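OLD nuclease (Thermus scotoductus, PDB 6P74) degrades linear and supercoiled double-stranded DNA exonucleolytically in the 5'-to-3' direction, nicks and linearises circular DNA, and hydrolyses ATP in a DNA-stimulated manner. Local coordinates at residues Thr24-Pro29 and Thr36-Ile41; Gly157-Pro162 and Val257-Ala262; Arg165-Gln170 and Ala225-Ser230; Tyr289-Leu294 and Ile305-His310. One frame throughout, in Å; residues are numbered along the deposited sequence.

Contact 1: residues Thr24-Pro29 and Thr36-Ile41; sequences TAIVGP and TILRAI
Ile26, on the strand 23-27, meets the helix 34-45 through a single methyl group. Its CD1 fits between two side chains of consecutive helical residues, 3.9 Å from Ile37 CG2 and 3.9 Å from Leu38 CD2. The reach comes from the Ile26 side chain itself: with CG1 set beside the backbone N (chi1 -51°) and an extended chi2 of -171°, the methyl stands well off the sheet. Ile37 offers its beta-branch, while Leu38, running past Ile26 in the opposite direction, offers only a terminal methyl. The CA atoms of Ile26 and Ile37 are 8.9 Å apart, and the side chains span the distance. This buried, wholly apolar part continues onto Val326 of the next strand, which touches both Ile26 and Ile37. The looser side lies where the strand gives way to loop. At the backbone angles of Gly28 a CB would run into the preceding carbonyl oxygen, and Pro29 is exposed to solvent. Arg39, partly exposed on the helix, forms a salt bridge with Glu276. The Gly28 carbonyl oxygen accepts a hydrogen bond from Lys34 NZ, linking the loop to the start of the helix. Strand, glycine-rich loop and helix, with Gly31 to Thr35 inferred to bind ATP, make up the Walker A motif (P-loop) of an ABC-type ATPase.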
loop_
_atom_site.group_PDB
_atom_site.type_symbol
_atom_site.label_atom_id
_atom_site.label_comp_id
_atom_site.label_asym_id
_atom_site.label_seq_id
_atom_site.Cartn_x
_atom_site.Cartn_y
_atom_site.Cartn_z
ATOM N N THR A 24 13.027 -8.958 -17.726
ATOM C CA THR A 24 13.758 -8.524 -16.541
ATOM C C THR A 24 13.157 -9.262 -15.350
ATOM O O THR A 24 11.985 -9.058 -15.020
ATOM C CB THR A 24 13.692 -7.008 -16.362
ATOM O OG1 THR A 24 14.019 -6.351 -17.600
ATOM C CG2 THR A 24 14.671 -6.573 -15.306
ATOM N N ALA A 25 13.954 -10.140 -14.722
ATOM C CA ALA A 25 13.508 -10.984 -13.619
ATOM C C ALA A 25 14.185 -10.463 -12.363
ATOM O O ALA A 25 15.413 -10.548 -12.232
ATOM C CB ALA A 25 13.856 -12.456 -13.848
ATOM N N ILE A 26 13.388 -9.937 -11.442
ATOM C CA ILE A 26 13.889 -9.239 -10.267
ATOM C C ILE A 26 13.677 -10.134 -9.055
ATOM O O ILE A 26 12.537 -10.485 -8.733
ATOM C CB ILE A 26 13.184 -7.892 -10.088
ATOM C CG1 ILE A 26 13.249 -7.094 -11.405
ATOM C CG2 ILE A 26 13.755 -7.177 -8.898
ATOM C CD1 ILE A 26 12.767 -5.655 -11.288
ATOM N N VAL A 27 14.771 -10.507 -8.385
ATOM C CA VAL A 27 14.725 -11.413 -7.242
ATOM C C VAL A 27 15.463 -10.789 -6.064
ATOM O O VAL A 27 16.269 -9.868 -6.218
ATOM C CB VAL A 27 15.331 -12.788 -7.564
ATOM C CG1 VAL A 27 14.876 -13.258 -8.922
ATOM C CG2 VAL A 27 16.842 -12.703 -7.502
ATOM N N GLY A 28 15.188 -11.321 -4.878
ATOM C CA GLY A 28 15.773 -10.829 -3.653
ATOM C C GLY A 28 14.796 -10.984 -2.507
ATOM O O GLY A 28 13.618 -11.285 -2.718
ATOM N N PRO A 29 15.256 -10.780 -1.274
ATOM C CA PRO A 29 14.382 -10.989 -0.110
ATOM C C PRO A 29 13.301 -9.918 0.020
ATOM O O PRO A 29 13.337 -8.841 -0.589
ATOM C CB PRO A 29 15.349 -10.938 1.073
ATOM C CG PRO A 29 16.693 -11.252 0.473
ATOM C CD PRO A 29 16.652 -10.570 -0.871
ATOM N N THR A 36 9.456 -2.256 -4.499
ATOM C CA THR A 36 9.586 -0.809 -4.603
ATOM C C THR A 36 10.151 -0.400 -5.961
ATOM O O THR A 36 9.763 0.635 -6.511
ATOM C CB THR A 36 10.451 -0.302 -3.448
ATOM O OG1 THR A 36 9.833 -0.669 -2.198
ATOM C CG2 THR A 36 10.621 1.212 -3.509
ATOM N N ILE A 37 11.054 -1.205 -6.529
ATOM C CA ILE A 37 11.472 -0.970 -7.908
ATOM C C ILE A 37 10.258 -0.969 -8.832
ATOM O O ILE A 37 10.075 -0.053 -9.642
ATOM C CB ILE A 37 12.514 -2.014 -8.351
ATOM C CG1 ILE A 37 13.854 -1.758 -7.651
ATOM C CG2 ILE A 37 12.677 -2.002 -9.875
ATOM C CD1 ILE A 37 14.894 -2.837 -7.878
ATOM N N LEU A 38 9.408 -1.993 -8.727
ATOM C CA LEU A 38 8.247 -2.051 -9.606
ATOM C C LEU A 38 7.321 -0.857 -9.389
ATOM O O LEU A 38 6.809 -0.283 -10.363
ATOM C CB LEU A 38 7.484 -3.350 -9.402
ATOM C CG LEU A 38 8.273 -4.626 -9.666
ATOM C CD1 LEU A 38 7.325 -5.801 -9.665
ATOM C CD2 LEU A 38 9.007 -4.520 -10.991
ATOM N N ARG A 39 7.076 -0.474 -8.125
ATOM C CA ARG A 39 6.162 0.642 -7.870
ATOM C C ARG A 39 6.712 1.951 -8.440
ATOM O O ARG A 39 5.947 2.792 -8.933
ATOM C CB ARG A 39 5.878 0.773 -6.375
ATOM C CG ARG A 39 5.322 -0.503 -5.736
ATOM C CD ARG A 39 3.826 -0.732 -5.994
ATOM N NE ARG A 39 3.063 -0.691 -4.744
ATOM C CZ ARG A 39 2.912 -1.720 -3.909
ATOM N NH1 ARG A 39 3.458 -2.899 -4.182
ATOM N NH2 ARG A 39 2.210 -1.566 -2.793
ATOM N N ALA A 40 8.036 2.132 -8.401
ATOM C CA ALA A 40 8.629 3.342 -8.950
ATOM C C ALA A 40 8.358 3.460 -10.446
ATOM O O ALA A 40 8.051 4.554 -10.945
ATOM C CB ALA A 40 10.133 3.369 -8.669
ATOM N N ILE A 41 8.484 2.352 -11.184
ATOM C CA ILE A 41 8.154 2.386 -12.605
ATOM C C ILE A 41 6.695 2.767 -12.787
ATOM O O ILE A 41 6.352 3.610 -13.628
ATOM C CB ILE A 41 8.476 1.033 -13.270
ATOM C CG1 ILE A 41 9.987 0.771 -13.265
ATOM C CG2 ILE A 41 7.907 0.981 -14.691
ATOM C CD1 ILE A 41 10.385 -0.714 -13.525
#

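Contact 2: residues Gly157-Pro162 and Val257-Ala262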
loop_
_atom_site.group_PDB
_atom_site.type_symbol
_atom_site.label_atom_id
_atom_site.label_comp_id
_atom_site.label_asym_id
_atom_site.label_seq_id
_atom_site.Cartn_x
_atom_site.Cartn_y
_atom_site.Cartn_z
ATOM N N GLY A 157 -8.618 -5.039 -21.537
ATOM C CA GLY A 157 -8.890 -3.960 -22.476
ATOM C C GLY A 157 -7.926 -3.939 -23.645
ATOM O O GLY A 157 -8.331 -3.736 -24.794
ATOM N N ARG A 158 -6.635 -4.146 -23.376
ATOM C CA ARG A 158 -5.694 -4.160 -24.488
ATOM C C ARG A 158 -5.940 -5.370 -25.385
ATOM O O ARG A 158 -5.758 -5.281 -26.605
ATOM C CB ARG A 158 -4.256 -4.109 -23.960
ATOM C CG ARG A 158 -3.164 -4.282 -25.007
ATOM C CD ARG A 158 -3.246 -3.225 -26.114
ATOM N NE ARG A 158 -2.334 -3.510 -27.231
ATOM C CZ ARG A 158 -2.605 -4.337 -28.249
ATOM N NH1 ARG A 158 -3.767 -4.989 -28.310
ATOM N NH2 ARG A 158 -1.710 -4.520 -29.214
ATOM N N LEU A 159 -6.409 -6.484 -24.812
ATOM C CA LEU A 159 -6.700 -7.659 -25.631
ATOM C C LEU A 159 -7.841 -7.393 -26.611
ATOM O O LEU A 159 -7.777 -7.805 -27.778
ATOM C CB LEU A 159 -7.032 -8.858 -24.740
ATOM C CG LEU A 159 -7.324 -10.189 -25.444
ATOM C CD1 LEU A 159 -6.113 -10.711 -26.205
ATOM C CD2 LEU A 159 -7.812 -11.247 -24.450
ATOM N N LEU A 160 -8.892 -6.709 -26.154
ATOM C CA LEU A 160 -10.087 -6.468 -26.957
ATOM C C LEU A 160 -9.972 -5.278 -27.903
ATOM O O LEU A 160 -10.919 -5.020 -28.645
ATOM C CB LEU A 160 -11.301 -6.247 -26.049
ATOM C CG LEU A 160 -11.689 -7.417 -25.144
ATOM C CD1 LEU A 160 -12.712 -6.965 -24.111
ATOM C CD2 LEU A 160 -12.229 -8.569 -25.978
ATOM N N GLN A 161 -8.862 -4.548 -27.912
ATOM C CA GLN A 161 -8.889 -3.309 -28.677
ATOM C C GLN A 161 -8.973 -3.579 -30.184
ATOM O O GLN A 161 -9.523 -2.746 -30.915
ATOM C CB GLN A 161 -7.691 -2.418 -28.317
ATOM C CG GLN A 161 -6.409 -2.660 -29.093
ATOM C CD GLN A 161 -5.322 -1.633 -28.758
ATOM O OE1 GLN A 161 -5.466 -0.822 -27.824
ATOM N NE2 GLN A 161 -4.229 -1.664 -29.524
ATOM N N PRO A 162 -8.480 -4.715 -30.695
ATOM C CA PRO A 162 -8.799 -5.053 -32.091
ATOM C C PRO A 162 -10.255 -5.443 -32.280
ATOM O O PRO A 162 -10.794 -5.280 -33.382
ATOM C CB PRO A 162 -7.849 -6.221 -32.397
ATOM C CG PRO A 162 -7.597 -6.846 -31.084
ATOM C CD PRO A 162 -7.550 -5.697 -30.107
ATOM N N VAL A 257 -3.206 -16.395 -17.280
ATOM C CA VAL A 257 -2.385 -17.141 -18.229
ATOM C C VAL A 257 -3.114 -17.266 -19.553
ATOM O O VAL A 257 -2.526 -17.069 -20.626
ATOM C CB VAL A 257 -1.992 -18.519 -17.656
ATOM C CG1 VAL A 257 -1.122 -19.299 -18.652
ATOM C CG2 VAL A 257 -1.257 -18.366 -16.313
ATOM N N GLY A 258 -4.419 -17.550 -19.501
ATOM C CA GLY A 258 -5.190 -17.654 -20.728
ATOM C C GLY A 258 -5.209 -16.352 -21.510
ATOM O O GLY A 258 -5.179 -16.358 -22.747
ATOM N N ILE A 259 -5.260 -15.212 -20.805
ATOM C CA ILE A 259 -5.232 -13.929 -21.505
ATOM C C ILE A 259 -3.913 -13.768 -22.244
ATOM O O ILE A 259 -3.881 -13.388 -23.419
ATOM C CB ILE A 259 -5.489 -12.757 -20.536
ATOM C CG1 ILE A 259 -6.970 -12.678 -20.153
ATOM C CG2 ILE A 259 -5.100 -11.420 -21.180
ATOM C CD1 ILE A 259 -7.174 -12.006 -18.829
ATOM N N PHE A 260 -2.804 -14.095 -21.582
ATOM C CA PHE A 260 -1.510 -13.963 -22.240
ATOM C C PHE A 260 -1.353 -14.939 -23.392
ATOM O O PHE A 260 -0.692 -14.623 -24.386
ATOM C CB PHE A 260 -0.392 -14.146 -21.226
ATOM C CG PHE A 260 -0.048 -12.885 -20.502
ATOM C CD1 PHE A 260 0.897 -12.009 -21.024
ATOM C CD2 PHE A 260 -0.672 -12.563 -19.308
ATOM C CE1 PHE A 260 1.219 -10.841 -20.359
ATOM C CE2 PHE A 260 -0.351 -11.398 -18.643
ATOM C CZ PHE A 260 0.591 -10.535 -19.172
ATOM N N GLU A 261 -1.948 -16.123 -23.280
ATOM C CA GLU A 261 -1.943 -17.046 -24.403
ATOM C C GLU A 261 -2.755 -16.500 -25.572
ATOM O O GLU A 261 -2.393 -16.734 -26.732
ATOM C CB GLU A 261 -2.451 -18.415 -23.945
ATOM C CG GLU A 261 -2.669 -19.454 -25.054
ATOM C CD GLU A 261 -1.400 -19.833 -25.827
ATOM O OE1 GLU A 261 -0.295 -19.528 -25.340
ATOM O OE2 GLU A 261 -1.520 -20.434 -26.931
ATOM N N ALA A 262 -3.838 -15.757 -25.307
ATOM C CA ALA A 262 -4.552 -15.147 -26.426
ATOM C C ALA A 262 -3.702 -14.058 -27.090
ATOM O O ALA A 262 -3.655 -13.968 -28.321
ATOM C CB ALA A 262 -5.896 -14.589 -25.962
#
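A chi1 of -178°, which swings CG to the side of the carbonyl carbon, and a chi2 of 64° direct both terminal methyls of Leu159 at the helix 246-266. Both reach the same small target: CD1 lies 3.9 Å from Ala262 CB, and CD2 lies 4.1 Å from that same Ala262 CB. A looser touch follows one helical turn back, where Leu159 CD2 is 4.3 Å from Ile259 CG2. One leucine thus spans two positions three residues apart on the partner helix. The nearest CA atoms, those of Leu159 and Ile259, are 7.6 Å apart. The contact is buried and purely apolar. It joins the first helix of the dimerization domain to the ATPase domain, and Ile192 and Thr195 of the second subunit pack on Leu159 and Ala262 respectively, which makes it part of the homodimer interface. Phe260 points away from the helix 154-166 and its side chain packs on Val273 and Ile275 of the strand 272-276, so the helix 246-266 lies between the dimerization region and the ATPase sheet.

Contact 3: residues Arg165-Gln170 and Ala225-Ser230; sequences REFKLQ and ANPFNS
The two backbones draw together from 9.3 Å between the CA atoms of Phe167 and Phe228 to 6.3 Å between those of Gln170 and Ala225: the linker after the weakly bonded end of helix 154-166 faces the 3-10 turn 227-229 at Phe167, and Gln170, at the start of the next helix, faces Ala225. In the wider part, two aromatic rings form a T-shaped pair. Phe228 presents its edge to one face of Phe167, with the ring centroids 5.0 Å apart and the planes at 79°. Its CE2 leads the approach and stands 3.4 Å from Phe167 CG, toward the rim of that ring and not over its middle. The opposite face of Phe167 carries the backbone N of Leu169 above its centre, so the ring is sandwiched between an aromatic edge and its own chain. Pro227 adds an oblique touch, its CG lying 4.0 Å from Phe167 CE2. At the narrow part, Gln170 CG lies 4.0 Å from Ala225 O, and the side chain bends at chi2 (85°), NE2 donating a weak, bent hydrogen bond of 2.8 Å to Phe167 O. From the second subunit, Leu183 packs on Phe167 and Leu184 on Pro227, extending the apolar cluster across the dimer. With no hydrogen bond crossing, and that of Gln170 kept within its own segment, the two segments are held by apolar and aromatic packing.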
loop_
_atom_site.group_PDB
_atom_site.type_symbol
_atom_site.label_atom_id
_atom_site.label_comp_id
_atom_site.label_asym_id
_atom_site.label_seq_id
_atom_site.Cartn_x
_atom_site.Cartn_y
_atom_site.Cartn_z
ATOM N N ARG A 165 -12.418 -2.304 -32.262
ATOM C CA ARG A 165 -12.215 -1.591 -33.518
ATOM C C ARG A 165 -13.253 -2.003 -34.554
ATOM O O ARG A 165 -14.091 -1.195 -34.963
ATOM C CB ARG A 165 -10.793 -1.846 -34.027
ATOM C CG ARG A 165 -10.304 -0.926 -35.140
ATOM C CD ARG A 165 -8.774 -0.814 -35.085
ATOM N NE ARG A 165 -8.124 -2.113 -34.866
ATOM C CZ ARG A 165 -6.963 -2.284 -34.232
ATOM N NH1 ARG A 165 -6.315 -1.240 -33.734
ATOM N NH2 ARG A 165 -6.449 -3.502 -34.081
ATOM N N GLU A 166 -13.227 -3.264 -34.978
ATOM C CA GLU A 166 -14.111 -3.733 -36.037
ATOM C C GLU A 166 -15.549 -3.921 -35.583
ATOM O O GLU A 166 -16.360 -4.439 -36.358
ATOM C CB GLU A 166 -13.589 -5.044 -36.617
ATOM C CG GLU A 166 -12.229 -4.923 -37.251
ATOM C CD GLU A 166 -11.498 -6.243 -37.256
ATOM O OE1 GLU A 166 -11.995 -7.186 -37.909
ATOM O OE2 GLU A 166 -10.445 -6.346 -36.585
ATOM N N PHE A 167 -15.887 -3.516 -34.364
ATOM C CA PHE A 167 -17.269 -3.604 -33.918
ATOM C C PHE A 167 -18.149 -2.664 -34.730
ATOM O O PHE A 167 -17.785 -1.511 -34.982
ATOM C CB PHE A 167 -17.364 -3.262 -32.440
ATOM C CG PHE A 167 -18.749 -3.395 -31.873
ATOM C CD1 PHE A 167 -19.439 -4.600 -31.969
ATOM C CD2 PHE A 167 -19.352 -2.322 -31.217
ATOM C CE1 PHE A 167 -20.713 -4.727 -31.437
ATOM C CE2 PHE A 167 -20.621 -2.445 -30.672
ATOM C CZ PHE A 167 -21.304 -3.648 -30.785
ATOM N N LYS A 168 -19.328 -3.160 -35.137
ATOM C CA LYS A 168 -20.217 -2.365 -35.979
ATOM C C LYS A 168 -21.696 -2.482 -35.602
ATOM O O LYS A 168 -22.547 -1.977 -36.348
ATOM C CB LYS A 168 -20.017 -2.744 -37.458
ATOM C CG LYS A 168 -18.645 -2.365 -38.015
ATOM C CD LYS A 168 -18.110 -3.394 -39.007
ATOM C CE LYS A 168 -18.969 -3.465 -40.258
ATOM N NZ LYS A 168 -19.138 -2.136 -40.918
ATOM N N LEU A 169 -22.035 -3.102 -34.466
ATOM C CA LEU A 169 -23.420 -3.268 -34.033
ATOM C C LEU A 169 -23.751 -2.424 -32.804
ATOM O O LEU A 169 -24.562 -2.833 -31.968
ATOM C CB LEU A 169 -23.715 -4.738 -33.752
ATOM C CG LEU A 169 -23.697 -5.589 -35.014
ATOM C CD1 LEU A 169 -23.985 -7.042 -34.694
ATOM C CD2 LEU A 169 -24.715 -5.026 -35.977
ATOM N N GLN A 170 -23.140 -1.238 -32.694
ATOM C CA GLN A 170 -23.328 -0.407 -31.507
ATOM C C GLN A 170 -24.787 -0.023 -31.334
ATOM O O GLN A 170 -25.309 -0.029 -30.212
ATOM C CB GLN A 170 -22.459 0.854 -31.585
ATOM C CG GLN A 170 -20.952 0.614 -31.564
ATOM C CD GLN A 170 -20.372 0.308 -32.942
ATOM O OE1 GLN A 170 -21.095 0.272 -33.942
ATOM N NE2 GLN A 170 -19.063 0.079 -32.997
ATOM N N ALA A 225 -22.245 2.819 -25.612
ATOM C CA ALA A 225 -21.465 3.293 -26.752
ATOM C C ALA A 225 -20.192 2.472 -26.937
ATOM O O ALA A 225 -19.818 2.142 -28.069
ATOM C CB ALA A 225 -21.128 4.773 -26.570
ATOM N N ASN A 226 -19.518 2.133 -25.835
ATOM C CA ASN A 226 -18.253 1.398 -25.853
ATOM C C ASN A 226 -18.381 0.187 -24.935
ATOM O O ASN A 226 -17.851 0.181 -23.813
ATOM C CB ASN A 226 -17.091 2.297 -25.430
ATOM C CG ASN A 226 -15.741 1.640 -25.630
ATOM O OD1 ASN A 226 -15.603 0.698 -26.414
ATOM N ND2 ASN A 226 -14.735 2.133 -24.918
ATOM N N PRO A 227 -19.066 -0.869 -25.388
ATOM C CA PRO A 227 -19.377 -1.988 -24.479
ATOM C C PRO A 227 -18.167 -2.833 -24.108
ATOM O O PRO A 227 -18.086 -3.321 -22.970
ATOM C CB PRO A 227 -20.413 -2.796 -25.273
ATOM C CG PRO A 227 -20.076 -2.509 -26.700
ATOM C CD PRO A 227 -19.619 -1.074 -26.737
ATOM N N PHE A 228 -17.219 -3.013 -25.032
ATOM C CA PHE A 228 -16.004 -3.764 -24.752
ATOM C C PHE A 228 -15.142 -3.134 -23.649
ATOM O O PHE A 228 -14.109 -3.708 -23.291
ATOM C CB PHE A 228 -15.220 -3.932 -26.053
ATOM C CG PHE A 228 -15.984 -4.679 -27.095
ATOM C CD1 PHE A 228 -16.027 -6.065 -27.080
ATOM C CD2 PHE A 228 -16.697 -4.006 -28.064
ATOM C CE1 PHE A 228 -16.750 -6.772 -28.026
ATOM C CE2 PHE A 228 -17.421 -4.703 -29.012
ATOM C CZ PHE A 228 -17.447 -6.092 -28.996
ATOM N N ASN A 229 -15.529 -1.990 -23.090
ATOM C CA ASN A 229 -14.824 -1.408 -21.951
ATOM C C ASN A 229 -15.360 -1.875 -20.607
ATOM O O ASN A 229 -14.779 -1.537 -19.573
ATOM C CB ASN A 229 -14.886 0.121 -22.000
ATOM C CG ASN A 229 -13.601 0.737 -22.522
ATOM O OD1 ASN A 229 -12.814 0.081 -23.217
ATOM N ND2 ASN A 229 -13.384 2.008 -22.194
ATOM N N SER A 230 -16.447 -2.626 -20.590
ATOM C CA SER A 230 -16.981 -3.203 -19.368
ATOM C C SER A 230 -16.988 -4.725 -19.409
ATOM O O SER A 230 -17.433 -5.361 -18.443
ATOM C CB SER A 230 -18.402 -2.677 -19.119
ATOM O OG SER A 230 -18.755 -1.698 -20.088
#

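Contact 4: residues Tyr289-Leu294 and Ile305-His310; sequences YFYRLL and IIYSTH
Leu294 lays its CD2 methyl across the end of Ile305, 3.7 Å from Ile305 CD1 and 3.9 Å from Ile305 CG1, the two side chains crossing at about a right angle. Its other branch stays on the helix, where Leu294 CD1 sits over the centre of the Phe290 ring. Helix 284-299 is the connection between the parallel neighbours 272-276 and 304-308, so this is the helix-on-strand packing of a beta-alpha-beta crossover in the core sheet of the ATPase. Tyr307 makes the second touch. Its CG lies between the backbone N and the carbonyl carbon (chi1 58°), which stands the ring up from the strand and brings OH to the edge of Tyr291, 3.6 Å from Tyr291 CE1 and near that ring's plane. This is packing, not a hydrogen bond: the Tyr307 hydroxyl bonds instead to the carbonyl oxygen of Phe314. The Tyr291 side chain also touches the loop residues Asp316 and Arg319.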
loop_
_atom_site.group_PDB
_atom_site.type_symbol
_atom_site.label_atom_id
_atom_site.label_comp_id
_atom_site.label_asym_id
_atom_site.label_seq_id
_atom_site.Cartn_x
_atom_site.Cartn_y
_atom_site.Cartn_z
ATOM N N TYR A 289 4.392 -23.403 -17.803
ATOM C CA TYR A 289 3.713 -23.012 -19.031
ATOM C C TYR A 289 3.718 -21.486 -19.198
ATOM O O TYR A 289 4.059 -20.967 -20.260
ATOM C CB TYR A 289 2.293 -23.598 -19.015
ATOM C CG TYR A 289 1.480 -23.276 -20.231
ATOM C CD1 TYR A 289 0.856 -22.056 -20.346
ATOM C CD2 TYR A 289 1.333 -24.192 -21.261
ATOM C CE1 TYR A 289 0.116 -21.738 -21.449
ATOM C CE2 TYR A 289 0.584 -23.886 -22.382
ATOM C CZ TYR A 289 -0.017 -22.642 -22.465
ATOM O OH TYR A 289 -0.767 -22.277 -23.560
ATOM N N PHE A 290 3.403 -20.751 -18.130
ATOM C CA PHE A 290 3.375 -19.293 -18.193
ATOM C C PHE A 290 4.760 -18.719 -18.524
ATOM O O PHE A 290 4.901 -17.866 -19.413
ATOM C CB PHE A 290 2.837 -18.756 -16.858
ATOM C CG PHE A 290 2.369 -17.324 -16.899
ATOM C CD1 PHE A 290 2.058 -16.700 -18.108
ATOM C CD2 PHE A 290 2.239 -16.598 -15.721
ATOM C CE1 PHE A 290 1.638 -15.378 -18.130
ATOM C CE2 PHE A 290 1.806 -15.278 -15.739
ATOM C CZ PHE A 290 1.516 -14.664 -16.938
ATOM N N TYR A 291 5.796 -19.180 -17.818
ATOM C CA TYR A 291 7.149 -18.694 -18.077
ATOM C C TYR A 291 7.557 -18.923 -19.530
ATOM O O TYR A 291 8.091 -18.021 -20.184
ATOM C CB TYR A 291 8.143 -19.368 -17.130
ATOM C CG TYR A 291 9.587 -18.922 -17.310
ATOM C CD1 TYR A 291 9.957 -17.598 -17.123
ATOM C CD2 TYR A 291 10.581 -19.832 -17.655
ATOM C CE1 TYR A 291 11.282 -17.183 -17.288
ATOM C CE2 TYR A 291 11.905 -19.427 -17.814
ATOM C CZ TYR A 291 12.245 -18.104 -17.625
ATOM O OH TYR A 291 13.556 -17.707 -17.779
ATOM N N ARG A 292 7.336 -20.131 -20.047
ATOM C CA ARG A 292 7.662 -20.398 -21.446
ATOM C C ARG A 292 6.921 -19.445 -22.374
ATOM O O ARG A 292 7.466 -18.988 -23.387
ATOM C CB ARG A 292 7.320 -21.840 -21.794
ATOM C CG ARG A 292 7.963 -22.307 -23.087
ATOM C CD ARG A 292 6.982 -23.066 -23.957
ATOM N NE ARG A 292 5.866 -22.217 -24.366
ATOM C CZ ARG A 292 5.838 -21.509 -25.493
ATOM N NH1 ARG A 292 6.876 -21.547 -26.331
ATOM N NH2 ARG A 292 4.771 -20.758 -25.780
ATOM N N LEU A 293 5.671 -19.132 -22.034
ATOM C CA LEU A 293 4.873 -18.222 -22.838
ATOM C C LEU A 293 5.434 -16.807 -22.784
ATOM O O LEU A 293 5.536 -16.135 -23.818
ATOM C CB LEU A 293 3.430 -18.267 -22.345
ATOM C CG LEU A 293 2.303 -17.537 -23.035
ATOM C CD1 LEU A 293 1.037 -17.985 -22.364
ATOM C CD2 LEU A 293 2.482 -16.068 -22.844
ATOM N N LEU A 294 5.802 -16.342 -21.589
ATOM C CA LEU A 294 6.361 -15.007 -21.466
ATOM C C LEU A 294 7.692 -14.906 -22.198
ATOM O O LEU A 294 7.959 -13.901 -22.871
ATOM C CB LEU A 294 6.505 -14.639 -19.988
ATOM C CG LEU A 294 5.150 -14.457 -19.296
ATOM C CD1 LEU A 294 5.298 -14.384 -17.789
ATOM C CD2 LEU A 294 4.420 -13.217 -19.820
ATOM N N ILE A 305 8.605 -7.888 -20.597
ATOM C CA ILE A 305 8.059 -8.340 -19.313
ATOM C C ILE A 305 9.054 -8.006 -18.214
ATOM O O ILE A 305 10.213 -8.444 -18.255
ATOM C CB ILE A 305 7.745 -9.848 -19.305
ATOM C CG1 ILE A 305 6.826 -10.219 -20.459
ATOM C CG2 ILE A 305 7.065 -10.238 -18.005
ATOM C CD1 ILE A 305 5.430 -9.656 -20.288
ATOM N N ILE A 306 8.598 -7.260 -17.219
ATOM C CA ILE A 306 9.392 -6.933 -16.049
ATOM C C ILE A 306 8.634 -7.466 -14.847
ATOM O O ILE A 306 7.456 -7.145 -14.672
ATOM C CB ILE A 306 9.616 -5.420 -15.923
ATOM C CG1 ILE A 306 10.377 -4.883 -17.136
ATOM C CG2 ILE A 306 10.311 -5.068 -14.601
ATOM C CD1 ILE A 306 10.456 -3.360 -17.144
ATOM N N TYR A 307 9.298 -8.271 -14.016
ATOM C CA TYR A 307 8.569 -8.839 -12.894
ATOM C C TYR A 307 9.474 -9.102 -11.699
ATOM O O TYR A 307 10.681 -9.329 -11.837
ATOM C CB TYR A 307 7.855 -10.123 -13.307
ATOM C CG TYR A 307 8.753 -11.194 -13.861
ATOM C CD1 TYR A 307 9.439 -12.053 -13.016
ATOM C CD2 TYR A 307 8.897 -11.366 -15.223
ATOM C CE1 TYR A 307 10.248 -13.039 -13.509
ATOM C CE2 TYR A 307 9.691 -12.352 -15.729
ATOM C CZ TYR A 307 10.366 -13.194 -14.865
ATOM O OH TYR A 307 11.173 -14.190 -15.365
ATOM N N SER A 308 8.871 -9.019 -10.516
ATOM C CA SER A 308 9.410 -9.612 -9.304
ATOM C C SER A 308 8.926 -11.059 -9.215
ATOM O O SER A 308 7.859 -11.407 -9.727
ATOM C CB SER A 308 8.990 -8.811 -8.068
ATOM O OG SER A 308 7.577 -8.772 -7.907
ATOM N N THR A 309 9.744 -11.915 -8.600
ATOM C CA THR A 309 9.393 -13.323 -8.462
ATOM C C THR A 309 10.081 -13.930 -7.250
ATOM O O THR A 309 11.160 -13.493 -6.832
ATOM C CB THR A 309 9.770 -14.136 -9.707
ATOM O OG1 THR A 309 9.138 -15.413 -9.647
ATOM C CG2 THR A 309 11.269 -14.351 -9.770
ATOM N N HIS A 310 9.431 -14.952 -6.692
ATOM C CA HIS A 310 10.006 -15.818 -5.671
ATOM C C HIS A 310 10.204 -17.233 -6.173
ATOM O O HIS A 310 10.604 -18.106 -5.394
ATOM C CB HIS A 310 9.107 -15.859 -4.435
ATOM C CG HIS A 310 9.226 -14.657 -3.562
ATOM N ND1 HIS A 310 10.227 -14.521 -2.622
ATOM C CD2 HIS A 310 8.469 -13.537 -3.475
ATOM C CE1 HIS A 310 10.085 -13.365 -1.998
ATOM N NE2 HIS A 310 9.026 -12.749 -2.496
#

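From the N terminus, contact 1 comes first and closes the shortest loop, just the few residues joining 24-29 to 36-41. Contact 2 then spans 95 residues, bringing 157-162 at the start of the dimerization domain back to 257-262 in the ATPase domain. Contact 3, enclosing 54 residues, is nested inside that loop and shares the helix 154-166 with it; Leu160 CD1 of one packs on Phe228 O of the other. Contact 4 follows in series, closing the short connection from helix 284-299 to strand 304-308, and none cross. Contacts 1 and 4 meet in one sheet, where the strands 23-27 and 304-308 are neighbours, and Val257 and Glu261 bring contact 2 against the helix of contact 4.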